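Local coordinates for aromatic-amino-acid:2-oxoglutarate transaminase (Candida albicans, PDB 6HND), which probably transfers amino groups from aromatic amino acids, and perhaps from 2-aminoadipate, to a 2-oxo acid by way of its pyridoxal 5'-phosphate cofactor, at residues 58-63 and 108-113; 120-125 and 380-385; 187-192 and 484-489; 454-459 and 471-476. All coordinates share one frame; numbering follows the deposited sequence.

Contact 1 of 4, residues 58-63 and 108-113; sequences VNLVDY and STVHIS
V58 and V110 form an antiparallel hydrogen-bonded pair: V58 N donates to V110 O at 2.7 Å and V110 N to V58 O. A third rung, L60 N to S108 O at 2.9 Å, continues the ladder; the axes of strands 58-60 and 109-113 run at 167°. L60 can be followed outward. L60 CB lies 3.7 Å from S108 O, CG is still near that oxygen, and CD1 reaches V110 CG2 at 3.9 Å. With CG anti to the carbonyl carbon (chi1 -55°), the branch leans back along the sheet to V110, on the face that also holds V58. Over the other face, T109 OG1 donates to N59 OD1 in the carbonyl plane at 3.0 Å. N59 ND2 is taken by S55 and D57 of the second subunit, where the sheet continues. One amide thus serves both chains: its oxygen ties the two strands of this chain and its nitrogen the dimer interface, while V58, L60 and V110 pack on helix 375-388 through V384 and N388.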
loop_
_atom_site.group_PDB
_atom_site.type_symbol
_atom_site.label_atom_id
_atom_site.label_comp_id
_atom_site.label_asym_id
_atom_site.label_seq_id
_atom_site.Cartn_x
_atom_site.Cartn_y
_atom_site.Cartn_z
ATOM N N VAL B 58 -20.583 -3.241 11.324
ATOM C CA VAL B 58 -20.585 -2.922 9.869
ATOM C C VAL B 58 -22.013 -3.180 9.406
ATOM O O VAL B 58 -22.416 -4.348 9.430
ATOM C CB VAL B 58 -19.562 -3.768 9.080
ATOM C CG1 VAL B 58 -19.577 -3.430 7.597
ATOM C CG2 VAL B 58 -18.156 -3.599 9.642
ATOM N N ASN B 59 -22.724 -2.110 9.054
ATOM C CA ASN B 59 -24.164 -2.117 8.690
ATOM C C ASN B 59 -24.277 -2.116 7.160
ATOM O O ASN B 59 -23.680 -1.216 6.519
ATOM C CB ASN B 59 -24.891 -0.934 9.339
ATOM C CG ASN B 59 -24.496 -0.757 10.787
ATOM O OD1 ASN B 59 -24.450 -1.736 11.532
ATOM N ND2 ASN B 59 -24.194 0.474 11.183
ATOM N N LEU B 60 -25.008 -3.094 6.616
ATOM C CA LEU B 60 -24.958 -3.466 5.183
ATOM C C LEU B 60 -26.305 -3.219 4.499
ATOM O O LEU B 60 -27.328 -3.014 5.180
ATOM C CB LEU B 60 -24.570 -4.936 5.073
ATOM C CG LEU B 60 -23.277 -5.321 5.783
ATOM C CD1 LEU B 60 -23.199 -6.824 5.891
ATOM C CD2 LEU B 60 -22.049 -4.773 5.045
ATOM N N VAL B 61 -26.263 -3.220 3.179
ATOM C CA VAL B 61 -27.460 -3.277 2.301
ATOM C C VAL B 61 -27.612 -4.735 1.894
ATOM O O VAL B 61 -26.617 -5.468 1.991
ATOM C CB VAL B 61 -27.325 -2.324 1.098
ATOM C CG1 VAL B 61 -27.161 -0.899 1.581
ATOM C CG2 VAL B 61 -26.184 -2.702 0.153
ATOM N N ASP B 62 -28.822 -5.138 1.510
ATOM C CA ASP B 62 -29.138 -6.513 1.037
ATOM C C ASP B 62 -28.987 -6.573 -0.482
ATOM O O ASP B 62 -28.692 -7.668 -1.008
ATOM C CB ASP B 62 -30.534 -6.916 1.489
ATOM C CG ASP B 62 -30.610 -6.931 2.993
ATOM O OD1 ASP B 62 -29.791 -7.652 3.607
ATOM O OD2 ASP B 62 -31.429 -6.182 3.520
ATOM N N TYR B 63 -29.169 -5.441 -1.155
ATOM C CA TYR B 63 -29.092 -5.348 -2.631
ATOM C C TYR B 63 -28.588 -3.953 -2.969
ATOM O O TYR B 63 -28.823 -2.989 -2.221
ATOM C CB TYR B 63 -30.443 -5.708 -3.277
ATOM C CG TYR B 63 -31.622 -4.915 -2.764
ATOM C CD1 TYR B 63 -31.968 -3.697 -3.331
ATOM C CD2 TYR B 63 -32.398 -5.374 -1.705
ATOM C CE1 TYR B 63 -33.023 -2.944 -2.845
ATOM C CE2 TYR B 63 -33.467 -4.638 -1.215
ATOM C CZ TYR B 63 -33.774 -3.413 -1.782
ATOM O OH TYR B 63 -34.815 -2.664 -1.301
ATOM N N SER B 108 -29.120 -5.890 7.952
ATOM C CA SER B 108 -27.973 -6.818 8.077
ATOM C C SER B 108 -26.815 -6.041 8.693
ATOM O O SER B 108 -26.543 -4.906 8.250
ATOM C CB SER B 108 -27.591 -7.400 6.761
ATOM O OG SER B 108 -28.597 -8.284 6.299
ATOM N N THR B 109 -26.215 -6.606 9.733
ATOM C CA THR B 109 -25.069 -6.002 10.447
ATOM C C THR B 109 -24.079 -7.111 10.819
ATOM O O THR B 109 -24.496 -8.228 11.164
ATOM C CB THR B 109 -25.579 -5.128 11.602
ATOM O OG1 THR B 109 -24.425 -4.602 12.270
ATOM C CG2 THR B 109 -26.487 -5.880 12.551
ATOM N N VAL B 110 -22.800 -6.823 10.704
ATOM C CA VAL B 110 -21.715 -7.720 11.190
ATOM C C VAL B 110 -21.026 -7.010 12.367
ATOM O O VAL B 110 -20.683 -5.819 12.252
ATOM C CB VAL B 110 -20.763 -8.054 10.033
ATOM C CG1 VAL B 110 -19.582 -8.914 10.457
ATOM C CG2 VAL B 110 -21.527 -8.717 8.902
ATOM N N HIS B 111 -20.856 -7.714 13.470
ATOM C CA HIS B 111 -20.124 -7.220 14.661
ATOM C C HIS B 111 -18.711 -7.814 14.652
ATOM O O HIS B 111 -18.557 -9.062 14.569
ATOM C CB HIS B 111 -20.898 -7.565 15.940
ATOM C CG HIS B 111 -20.236 -7.057 17.163
ATOM N ND1 HIS B 111 -20.422 -5.765 17.588
ATOM C CD2 HIS B 111 -19.350 -7.637 18.011
ATOM C CE1 HIS B 111 -19.703 -5.560 18.686
ATOM N NE2 HIS B 111 -19.027 -6.702 18.964
ATOM N N ILE B 112 -17.709 -6.945 14.713
ATOM C CA ILE B 112 -16.277 -7.347 14.759
ATOM C C ILE B 112 -15.786 -7.085 16.177
ATOM O O ILE B 112 -15.675 -5.906 16.551
ATOM C CB ILE B 112 -15.451 -6.597 13.697
ATOM C CG1 ILE B 112 -16.053 -6.769 12.295
ATOM C CG2 ILE B 112 -13.989 -7.039 13.790
ATOM C CD1 ILE B 112 -15.346 -5.993 11.201
ATOM N N SER B 113 -15.524 -8.146 16.932
ATOM C CA SER B 113 -15.120 -8.091 18.366
ATOM C C SER B 113 -13.587 -8.076 18.485
ATOM O O SER B 113 -12.878 -8.472 17.510
ATOM C CB SER B 113 -15.746 -9.252 19.125
ATOM O OG SER B 113 -15.416 -10.501 18.517
#

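Contact 2 of 4, residues 120-125 and 380-385; sequences KLIDLA and IVNNVI
N383 presents its carboxamide to the backbone of I122 and is used at both ends. I122 N donates to N383 OD1 at 3.0 Å, almost straight (176°), in the carbonyl plane and on a lone pair; N383 ND2 donates to I122 O at 2.7 Å, on a more bent path of 150°. The side-chain amide therefore copies the paired donor and acceptor of a neighbouring strand, so helix 375-388 binds the extended chain leading into helix 124-127 of this aminotransferase. N382 works beside it. With CG anti to the backbone N (chi1 175°), its ND2 serves two acceptors, K120 O at 3.0 Å and N383 OD1 at 2.9 Å, both close to its amide plane. N383 OD1 thus accepts two hydrogen bonds; together with the ND2 bond to I122 O, this fixes which way round the amide sits. K120 O has a second donor in Q386 NE2. Apolar atoms border these polar groups: I122 CD1 lies 3.8 Å from N382 CB, and L121 CD2 comes to 3.9 Å from N383 CG.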
loop_
_atom_site.group_PDB
_atom_site.type_symbol
_atom_site.label_atom_id
_atom_site.label_comp_id
_atom_site.label_asym_id
_atom_site.label_seq_id
_atom_site.Cartn_x
_atom_site.Cartn_y
_atom_site.Cartn_z
ATOM N N LYS B 120 -12.502 -18.559 10.518
ATOM C CA LYS B 120 -12.927 -17.962 9.234
ATOM C C LYS B 120 -13.109 -16.453 9.423
ATOM O O LYS B 120 -13.352 -15.752 8.408
ATOM C CB LYS B 120 -14.172 -18.699 8.749
ATOM C CG LYS B 120 -13.950 -20.168 8.386
ATOM C CD LYS B 120 -14.131 -20.450 6.908
ATOM C CE LYS B 120 -14.483 -21.887 6.597
ATOM N NZ LYS B 120 -15.447 -21.949 5.476
ATOM N N LEU B 121 -12.919 -15.964 10.655
ATOM C CA LEU B 121 -13.058 -14.526 11.009
ATOM C C LEU B 121 -11.718 -13.963 11.458
ATOM O O LEU B 121 -10.911 -14.705 12.007
ATOM C CB LEU B 121 -14.080 -14.347 12.130
ATOM C CG LEU B 121 -15.503 -14.785 11.806
ATOM C CD1 LEU B 121 -16.416 -14.586 13.017
ATOM C CD2 LEU B 121 -16.026 -14.030 10.604
ATOM N N ILE B 122 -11.533 -12.661 11.248
ATOM C CA ILE B 122 -10.400 -11.885 11.825
ATOM C C ILE B 122 -10.968 -11.011 12.936
ATOM O O ILE B 122 -11.930 -10.313 12.663
ATOM C CB ILE B 122 -9.681 -11.083 10.731
ATOM C CG1 ILE B 122 -9.426 -11.954 9.501
ATOM C CG2 ILE B 122 -8.393 -10.494 11.265
ATOM C CD1 ILE B 122 -8.939 -11.183 8.297
ATOM N N ASP B 123 -10.397 -11.095 14.139
ATOM C CA ASP B 123 -10.745 -10.234 15.291
ATOM C C ASP B 123 -9.879 -8.965 15.239
ATOM O O ASP B 123 -8.899 -8.906 14.424
ATOM C CB ASP B 123 -10.641 -11.013 16.607
ATOM C CG ASP B 123 -9.287 -11.640 16.894
ATOM O OD1 ASP B 123 -8.303 -11.128 16.358
ATOM O OD2 ASP B 123 -9.234 -12.634 17.677
ATOM N N LEU B 124 -10.210 -7.972 16.059
ATOM C CA LEU B 124 -9.459 -6.693 16.040
ATOM C C LEU B 124 -8.110 -6.864 16.755
ATOM O O LEU B 124 -7.154 -6.160 16.368
ATOM C CB LEU B 124 -10.297 -5.585 16.667
ATOM C CG LEU B 124 -11.621 -5.287 15.964
ATOM C CD1 LEU B 124 -12.405 -4.245 16.753
ATOM C CD2 LEU B 124 -11.397 -4.803 14.540
ATOM N N ALA B 125 -7.993 -7.781 17.723
ATOM C CA ALA B 125 -6.703 -8.062 18.408
ATOM C C ALA B 125 -5.635 -8.422 17.358
ATOM O O ALA B 125 -4.497 -7.892 17.413
ATOM C CB ALA B 125 -6.877 -9.152 19.442
ATOM N N ILE B 380 -12.522 -5.990 8.029
ATOM C CA ILE B 380 -13.913 -5.610 7.666
ATOM C C ILE B 380 -14.348 -6.442 6.456
ATOM O O ILE B 380 -15.432 -7.032 6.501
ATOM C CB ILE B 380 -14.059 -4.099 7.450
ATOM C CG1 ILE B 380 -13.926 -3.346 8.778
ATOM C CG2 ILE B 380 -15.375 -3.774 6.744
ATOM C CD1 ILE B 380 -13.839 -1.846 8.608
ATOM N N VAL B 381 -13.524 -6.535 5.423
ATOM C CA VAL B 381 -13.947 -7.177 4.146
ATOM C C VAL B 381 -14.107 -8.682 4.387
ATOM O O VAL B 381 -15.131 -9.257 3.918
ATOM C CB VAL B 381 -13.013 -6.840 2.966
ATOM C CG1 VAL B 381 -13.264 -7.756 1.793
ATOM C CG2 VAL B 381 -13.145 -5.380 2.555
ATOM N N ASN B 382 -13.171 -9.306 5.100
ATOM C CA ASN B 382 -13.237 -10.767 5.359
ATOM C C ASN B 382 -14.507 -11.086 6.164
ATOM O O ASN B 382 -15.260 -12.008 5.771
ATOM C CB ASN B 382 -11.998 -11.284 6.080
ATOM C CG ASN B 382 -12.121 -12.740 6.452
ATOM O OD1 ASN B 382 -11.812 -13.618 5.658
ATOM N ND2 ASN B 382 -12.574 -12.987 7.667
ATOM N N ASN B 383 -14.755 -10.357 7.251
ATOM C CA ASN B 383 -15.857 -10.697 8.184
ATOM C C ASN B 383 -17.193 -10.441 7.483
ATOM O O ASN B 383 -18.131 -11.208 7.705
ATOM C CB ASN B 383 -15.656 -9.992 9.519
ATOM C CG ASN B 383 -14.445 -10.534 10.250
ATOM O OD1 ASN B 383 -13.583 -11.184 9.642
ATOM N ND2 ASN B 383 -14.350 -10.249 11.541
ATOM N N VAL B 384 -17.282 -9.427 6.626
ATOM C CA VAL B 384 -18.548 -9.113 5.912
ATOM C C VAL B 384 -18.838 -10.298 4.979
ATOM O O VAL B 384 -20.000 -10.776 4.987
ATOM C CB VAL B 384 -18.501 -7.755 5.187
ATOM C CG1 VAL B 384 -19.615 -7.619 4.144
ATOM C CG2 VAL B 384 -18.516 -6.580 6.168
ATOM N N ILE B 385 -17.818 -10.802 4.268
ATOM C CA ILE B 385 -17.978 -11.894 3.256
ATOM C C ILE B 385 -18.317 -13.204 3.981
ATOM O O ILE B 385 -19.282 -13.853 3.564
ATOM C CB ILE B 385 -16.759 -11.996 2.311
ATOM C CG1 ILE B 385 -16.808 -10.911 1.247
ATOM C CG2 ILE B 385 -16.666 -13.359 1.633
ATOM C CD1 ILE B 385 -15.572 -10.775 0.447
#

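Contact 3 of 4, residues 187-192 and 484-489; sequences EEFTFS and DRSNFF. With PLP (pyridoxal-5'-phosphate), chain E.
F189 buries the most surface here, with F488 meeting one of its faces. The two rings make a T-shaped (edge-to-face) pair, centroids 4.9 Å apart and planes at 75°, with F488 CE1 over the centre of the F189 ring. At the rim of F189, near its plane, S486 OG lies 3.7 Å from CE1; that hydroxyl is hydrogen-bonded to S482. R485, next in buried area, grips E188 side-on with two nitrogens: NH2 to OE1 at 2.7 Å on the syn lone pair, and NE to OE2 at 2.9 Å, the carboxylate and guanidinium planes 31° apart. The R485 chain bends at chi3 (-66°), which turns the guanidinium edge to the carboxylate. E188 also accepts from I210 N and S482 OG. Two residues on from F189, F191 lays its ring over the pyridine of the cofactor, CE2 3.4 Å from PLP C6. A side-on salt bridge and a T-shaped pair thus join the loop bearing F191, whose ring face lies against the cofactor, to the C-terminal part of the chain.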
loop_
_atom_site.group_PDB
_atom_site.type_symbol
_atom_site.label_atom_id
_atom_site.label_comp_id
_atom_site.label_asym_id
_atom_site.label_seq_id
_atom_site.Cartn_x
_atom_site.Cartn_y
_atom_site.Cartn_z
ATOM N N GLU B 187 -2.049 -4.896 -25.212
ATOM C CA GLU B 187 -3.217 -4.502 -26.057
ATOM C C GLU B 187 -3.093 -3.015 -26.411
ATOM O O GLU B 187 -2.894 -2.223 -25.505
ATOM C CB GLU B 187 -4.527 -4.868 -25.355
ATOM C CG GLU B 187 -4.705 -6.371 -25.212
ATOM C CD GLU B 187 -5.677 -6.859 -24.162
ATOM O OE1 GLU B 187 -5.863 -6.138 -23.160
ATOM O OE2 GLU B 187 -6.165 -8.011 -24.294
ATOM N N GLU B 188 -3.216 -2.682 -27.699
ATOM C CA GLU B 188 -2.904 -1.345 -28.268
ATOM C C GLU B 188 -3.770 -0.277 -27.601
ATOM O O GLU B 188 -3.274 0.840 -27.509
ATOM C CB GLU B 188 -3.088 -1.299 -29.781
ATOM C CG GLU B 188 -4.522 -1.442 -30.270
ATOM C CD GLU B 188 -4.640 -1.276 -31.785
ATOM O OE1 GLU B 188 -3.841 -0.470 -32.351
ATOM O OE2 GLU B 188 -5.538 -1.947 -32.412
ATOM N N PHE B 189 -5.005 -0.613 -27.197
ATOM C CA PHE B 189 -5.819 0.193 -26.244
ATOM C C PHE B 189 -5.868 -0.600 -24.948
ATOM O O PHE B 189 -6.199 -1.827 -25.007
ATOM C CB PHE B 189 -7.223 0.512 -26.765
ATOM C CG PHE B 189 -7.191 1.194 -28.106
ATOM C CD1 PHE B 189 -7.015 2.564 -28.200
ATOM C CD2 PHE B 189 -7.296 0.456 -29.275
ATOM C CE1 PHE B 189 -6.939 3.187 -29.430
ATOM C CE2 PHE B 189 -7.203 1.084 -30.506
ATOM C CZ PHE B 189 -7.012 2.442 -30.579
ATOM N N THR B 190 -5.515 0.053 -23.843
ATOM C CA THR B 190 -5.275 -0.648 -22.567
ATOM C C THR B 190 -5.635 0.247 -21.372
ATOM O O THR B 190 -6.056 1.429 -21.555
ATOM C CB THR B 190 -3.824 -1.148 -22.527
ATOM O OG1 THR B 190 -3.672 -2.125 -21.493
ATOM C CG2 THR B 190 -2.826 -0.040 -22.287
ATOM N N PHE B 191 -5.515 -0.343 -20.188
ATOM C CA PHE B 191 -5.459 0.339 -18.880
ATOM C C PHE B 191 -4.098 1.035 -18.789
ATOM O O PHE B 191 -3.110 0.422 -18.359
ATOM C CB PHE B 191 -5.764 -0.680 -17.782
ATOM C CG PHE B 191 -5.819 -0.090 -16.403
ATOM C CD1 PHE B 191 -6.795 0.831 -16.083
ATOM C CD2 PHE B 191 -4.886 -0.440 -15.441
ATOM C CE1 PHE B 191 -6.834 1.390 -14.818
ATOM C CE2 PHE B 191 -4.931 0.122 -14.176
ATOM C CZ PHE B 191 -5.912 1.032 -13.867
ATOM N N SER B 192 -4.079 2.291 -19.235
ATOM C CA SER B 192 -2.931 3.249 -19.263
ATOM C C SER B 192 -2.014 3.135 -18.045
ATOM O O SER B 192 -0.802 3.135 -18.204
ATOM C CB SER B 192 -3.427 4.676 -19.411
ATOM O OG SER B 192 -3.893 4.885 -20.731
ATOM N N ASP B 484 -5.394 5.129 -36.522
ATOM C CA ASP B 484 -6.478 4.780 -37.482
ATOM C C ASP B 484 -7.629 4.043 -36.792
ATOM O O ASP B 484 -8.685 4.039 -37.379
ATOM C CB ASP B 484 -5.969 3.933 -38.643
ATOM C CG ASP B 484 -5.091 4.716 -39.599
ATOM O OD1 ASP B 484 -5.283 5.959 -39.702
ATOM O OD2 ASP B 484 -4.219 4.075 -40.221
ATOM N N ARG B 485 -7.439 3.455 -35.606
ATOM C CA ARG B 485 -8.512 2.740 -34.863
ATOM C C ARG B 485 -8.946 3.540 -33.631
ATOM O O ARG B 485 -9.709 2.994 -32.790
ATOM C CB ARG B 485 -8.010 1.330 -34.558
ATOM C CG ARG B 485 -7.810 0.518 -35.825
ATOM C CD ARG B 485 -7.265 -0.854 -35.556
ATOM N NE ARG B 485 -5.923 -0.760 -35.026
ATOM C CZ ARG B 485 -4.846 -0.402 -35.706
ATOM N NH1 ARG B 485 -4.922 -0.084 -36.988
ATOM N NH2 ARG B 485 -3.680 -0.344 -35.086
ATOM N N SER B 486 -8.536 4.807 -33.548
ATOM C CA SER B 486 -8.741 5.691 -32.372
ATOM C C SER B 486 -10.079 6.411 -32.488
ATOM O O SER B 486 -10.375 7.225 -31.584
ATOM C CB SER B 486 -7.625 6.676 -32.233
ATOM O OG SER B 486 -6.455 6.009 -31.807
ATOM N N ASN B 487 -10.860 6.092 -33.528
ATOM C CA ASN B 487 -12.163 6.762 -33.816
ATOM C C ASN B 487 -13.260 6.223 -32.887
ATOM O O ASN B 487 -14.300 5.765 -33.372
ATOM C CB ASN B 487 -12.548 6.631 -35.294
ATOM C CG ASN B 487 -12.648 5.189 -35.758
ATOM O OD1 ASN B 487 -11.839 4.339 -35.357
ATOM N ND2 ASN B 487 -13.668 4.914 -36.563
ATOM N N PHE B 488 -13.072 6.296 -31.574
ATOM C CA PHE B 488 -14.121 5.829 -30.636
ATOM C C PHE B 488 -13.991 6.560 -29.312
ATOM O O PHE B 488 -12.896 6.995 -28.980
ATOM C CB PHE B 488 -14.095 4.310 -30.431
ATOM C CG PHE B 488 -12.904 3.752 -29.698
ATOM C CD1 PHE B 488 -11.761 3.374 -30.385
ATOM C CD2 PHE B 488 -12.949 3.536 -28.333
ATOM C CE1 PHE B 488 -10.690 2.794 -29.712
ATOM C CE2 PHE B 488 -11.864 3.002 -27.653
ATOM C CZ PHE B 488 -10.732 2.642 -28.341
ATOM N N PHE B 489 -15.095 6.626 -28.586
ATOM C CA PHE B 489 -15.127 7.003 -27.158
ATOM C C PHE B 489 -15.471 5.762 -26.339
ATOM O O PHE B 489 -16.277 4.949 -26.793
ATOM C CB PHE B 489 -16.144 8.111 -26.921
ATOM C CG PHE B 489 -15.869 9.367 -27.691
ATOM C CD1 PHE B 489 -14.824 10.206 -27.324
ATOM C CD2 PHE B 489 -16.684 9.733 -28.754
ATOM C CE1 PHE B 489 -14.569 11.367 -28.040
ATOM C CE2 PHE B 489 -16.408 10.882 -29.489
ATOM C CZ PHE B 489 -15.356 11.695 -29.128
HETATM N N1 PLP E . -7.327 -2.809 -14.609
HETATM C C2 PLP E . -8.450 -2.539 -15.261
HETATM C C2A PLP E . -8.624 -3.168 -16.601
HETATM C C3 PLP E . -9.452 -1.714 -14.677
HETATM O O3 PLP E . -10.600 -1.461 -15.375
HETATM C C4 PLP E . -9.235 -1.158 -13.389
HETATM C C4A PLP E . -10.317 -0.380 -12.741
HETATM C C5 PLP E . -8.033 -1.483 -12.725
HETATM C C6 PLP E . -7.128 -2.282 -13.381
HETATM C C5A PLP E . -7.635 -0.885 -11.400
HETATM O O4P PLP E . -8.315 -1.433 -10.240
HETATM P P PLP E . -7.884 -0.948 -8.754
HETATM O O1P PLP E . -6.377 -0.732 -8.775
HETATM O O2P PLP E . -8.390 -2.114 -7.908
HETATM O O3P PLP E . -8.621 0.325 -8.490
#

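Contact 4 of 4, residues 454-459 and 471-476; sequences KMKLLL and PGYNMT
Helix 451-465 packs here on the 3-10 turn 472-474, which follows edge strand 470-471 of the four-stranded antiparallel sheet in the C-terminal part of this aminotransferase. Y473 has the largest share of the buried surface. Its CG sits between the backbone N and the carbonyl carbon (chi1 55°), which swings the ring back over P471: P471 CB lies 3.3 Å above the ring plane, offset toward the rim. From there the phenol reaches across to the helix. M455 CB meets the ring at its edge, near the plane, 3.7 Å from Y473 CE2, whereas K456 CG comes obliquely to 3.3 Å from Y473 OH. The extended K456 chain carries its ammonium above the ring, with NZ 5.9 Å from the Y473 centroid and 14° off the normal, a long cation-pi approach and at most a weak attraction. No hydrogen bond links the two segments, so the evidence points to fit of largely apolar surfaces. F489 packs on M455, L458 and L459, so strand 488-492 also packs on this helix. One turn along from M455, L459 places CD2 against both partners, 3.6 Å from Y473 OH and 4.1 Å from P471 CG.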
loop_
_atom_site.group_PDB
_atom_site.type_symbol
_atom_site.label_atom_id
_atom_site.label_comp_id
_atom_site.label_asym_id
_atom_site.label_seq_id
_atom_site.Cartn_x
_atom_site.Cartn_y
_atom_site.Cartn_z
ATOM N N LYS B 454 -10.166 15.316 -35.715
ATOM C CA LYS B 454 -11.658 15.391 -35.704
ATOM C C LYS B 454 -12.201 14.838 -34.387
ATOM O O LYS B 454 -13.253 15.329 -33.902
ATOM C CB LYS B 454 -12.279 14.623 -36.873
ATOM C CG LYS B 454 -12.051 15.231 -38.251
ATOM C CD LYS B 454 -12.316 16.723 -38.287
ATOM C CE LYS B 454 -12.557 17.236 -39.688
ATOM N NZ LYS B 454 -12.808 18.689 -39.671
ATOM N N MET B 455 -11.549 13.813 -33.847
ATOM C CA MET B 455 -11.997 13.211 -32.566
ATOM C C MET B 455 -11.821 14.256 -31.455
ATOM O O MET B 455 -12.732 14.355 -30.629
ATOM C CB MET B 455 -11.245 11.907 -32.255
ATOM C CG MET B 455 -11.678 10.724 -33.145
ATOM S SD MET B 455 -13.433 10.239 -32.949
ATOM C CE MET B 455 -13.416 9.719 -31.234
ATOM N N LYS B 456 -10.748 15.057 -31.473
ATOM C CA LYS B 456 -10.515 16.129 -30.449
ATOM C C LYS B 456 -11.586 17.216 -30.588
ATOM O O LYS B 456 -12.126 17.643 -29.573
ATOM C CB LYS B 456 -9.117 16.743 -30.547
ATOM C CG LYS B 456 -7.995 15.853 -30.051
ATOM C CD LYS B 456 -6.626 16.253 -30.584
ATOM C CE LYS B 456 -5.543 15.257 -30.205
ATOM N NZ LYS B 456 -4.267 15.555 -30.900
ATOM N N LEU B 457 -11.898 17.607 -31.816
ATOM C CA LEU B 457 -12.927 18.626 -32.121
ATOM C C LEU B 457 -14.285 18.112 -31.630
ATOM O O LEU B 457 -14.997 18.884 -30.967
ATOM C CB LEU B 457 -12.910 18.882 -33.632
ATOM C CG LEU B 457 -13.394 20.262 -34.066
ATOM C CD1 LEU B 457 -12.615 21.355 -33.354
ATOM C CD2 LEU B 457 -13.301 20.417 -35.573
ATOM N N LEU B 458 -14.581 16.825 -31.870
ATOM C CA LEU B 458 -15.844 16.171 -31.440
ATOM C C LEU B 458 -15.888 16.117 -29.910
ATOM O O LEU B 458 -16.986 16.307 -29.332
ATOM C CB LEU B 458 -15.933 14.779 -32.074
ATOM C CG LEU B 458 -17.170 13.956 -31.729
ATOM C CD1 LEU B 458 -18.449 14.761 -31.912
ATOM C CD2 LEU B 458 -17.218 12.678 -32.568
ATOM N N LEU B 459 -14.741 15.901 -29.260
ATOM C CA LEU B 459 -14.692 15.839 -27.776
ATOM C C LEU B 459 -15.149 17.195 -27.213
ATOM O O LEU B 459 -16.046 17.200 -26.340
ATOM C CB LEU B 459 -13.285 15.476 -27.298
ATOM C CG LEU B 459 -13.166 15.206 -25.793
ATOM C CD1 LEU B 459 -14.036 14.026 -25.369
ATOM C CD2 LEU B 459 -11.708 14.980 -25.381
ATOM N N PRO B 471 -11.763 9.613 -24.890
ATOM C CA PRO B 471 -11.363 9.253 -26.247
ATOM C C PRO B 471 -10.340 8.105 -26.226
ATOM O O PRO B 471 -9.517 8.046 -25.317
ATOM C CB PRO B 471 -10.726 10.552 -26.769
ATOM C CG PRO B 471 -10.147 11.191 -25.542
ATOM C CD PRO B 471 -11.161 10.883 -24.465
ATOM N N GLY B 472 -10.424 7.219 -27.214
ATOM C CA GLY B 472 -9.557 6.034 -27.332
ATOM C C GLY B 472 -8.094 6.410 -27.469
ATOM O O GLY B 472 -7.247 5.642 -26.982
ATOM N N TYR B 473 -7.792 7.565 -28.068
ATOM C CA TYR B 473 -6.398 8.031 -28.272
ATOM C C TYR B 473 -5.726 8.264 -26.905
ATOM O O TYR B 473 -4.502 8.132 -26.840
ATOM C CB TYR B 473 -6.318 9.227 -29.226
ATOM C CG TYR B 473 -7.159 10.421 -28.866
ATOM C CD1 TYR B 473 -6.816 11.249 -27.805
ATOM C CD2 TYR B 473 -8.265 10.760 -29.623
ATOM C CE1 TYR B 473 -7.582 12.355 -27.477
ATOM C CE2 TYR B 473 -9.020 11.884 -29.328
ATOM C CZ TYR B 473 -8.676 12.682 -28.257
ATOM O OH TYR B 473 -9.441 13.764 -27.953
ATOM N N ASN B 474 -6.478 8.499 -25.830
ATOM C CA ASN B 474 -5.894 8.636 -24.469
ATOM C C ASN B 474 -5.528 7.266 -23.875
ATOM O O ASN B 474 -4.893 7.246 -22.791
ATOM C CB ASN B 474 -6.811 9.408 -23.526
ATOM C CG ASN B 474 -6.718 10.912 -23.701
ATOM O OD1 ASN B 474 -5.888 11.418 -24.463
ATOM N ND2 ASN B 474 -7.565 11.631 -22.981
ATOM N N MET B 475 -5.882 6.142 -24.499
ATOM C CA MET B 475 -5.690 4.834 -23.816
ATOM C C MET B 475 -4.811 3.908 -24.652
ATOM O O MET B 475 -4.988 2.684 -24.567
ATOM C CB MET B 475 -7.041 4.199 -23.525
ATOM C CG MET B 475 -7.751 4.916 -22.388
ATOM S SD MET B 475 -9.425 4.270 -22.143
ATOM C CE MET B 475 -10.096 4.598 -23.771
ATOM N N THR B 476 -3.841 4.496 -25.343
ATOM C CA THR B 476 -2.976 3.824 -26.330
ATOM C C THR B 476 -1.633 3.510 -25.694
ATOM O O THR B 476 -1.199 4.284 -24.841
ATOM C CB THR B 476 -2.779 4.664 -27.596
ATOM O OG1 THR B 476 -2.292 5.956 -27.223
ATOM C CG2 THR B 476 -4.066 4.786 -28.382
#

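How the contacts relate
The four contacts fall into two pairs far apart, with contact 3 across the chain's centre from contacts 1 and 2. Contacts 1 and 2, centres 12 Å apart, are linked: strand 109-113 of contact 1 precedes helix 124-127 of contact 2, V384 of helix 375-388 packs on V58, and S113 O probably hydrogen-bonds L124 N. Contacts 3 and 4 have centres 9 Å apart and meet through probable backbone hydrogen bonds, T190 N to M475 O and G472 N to F488 O. Contact 4 falls wholly within the chain interval that contact 3 spans, while contacts 2 and 3 alternate along the sequence. One pair builds the region by the dimer interface; the other ties the C-terminal sheet and helix 451-465 to the F191 loop.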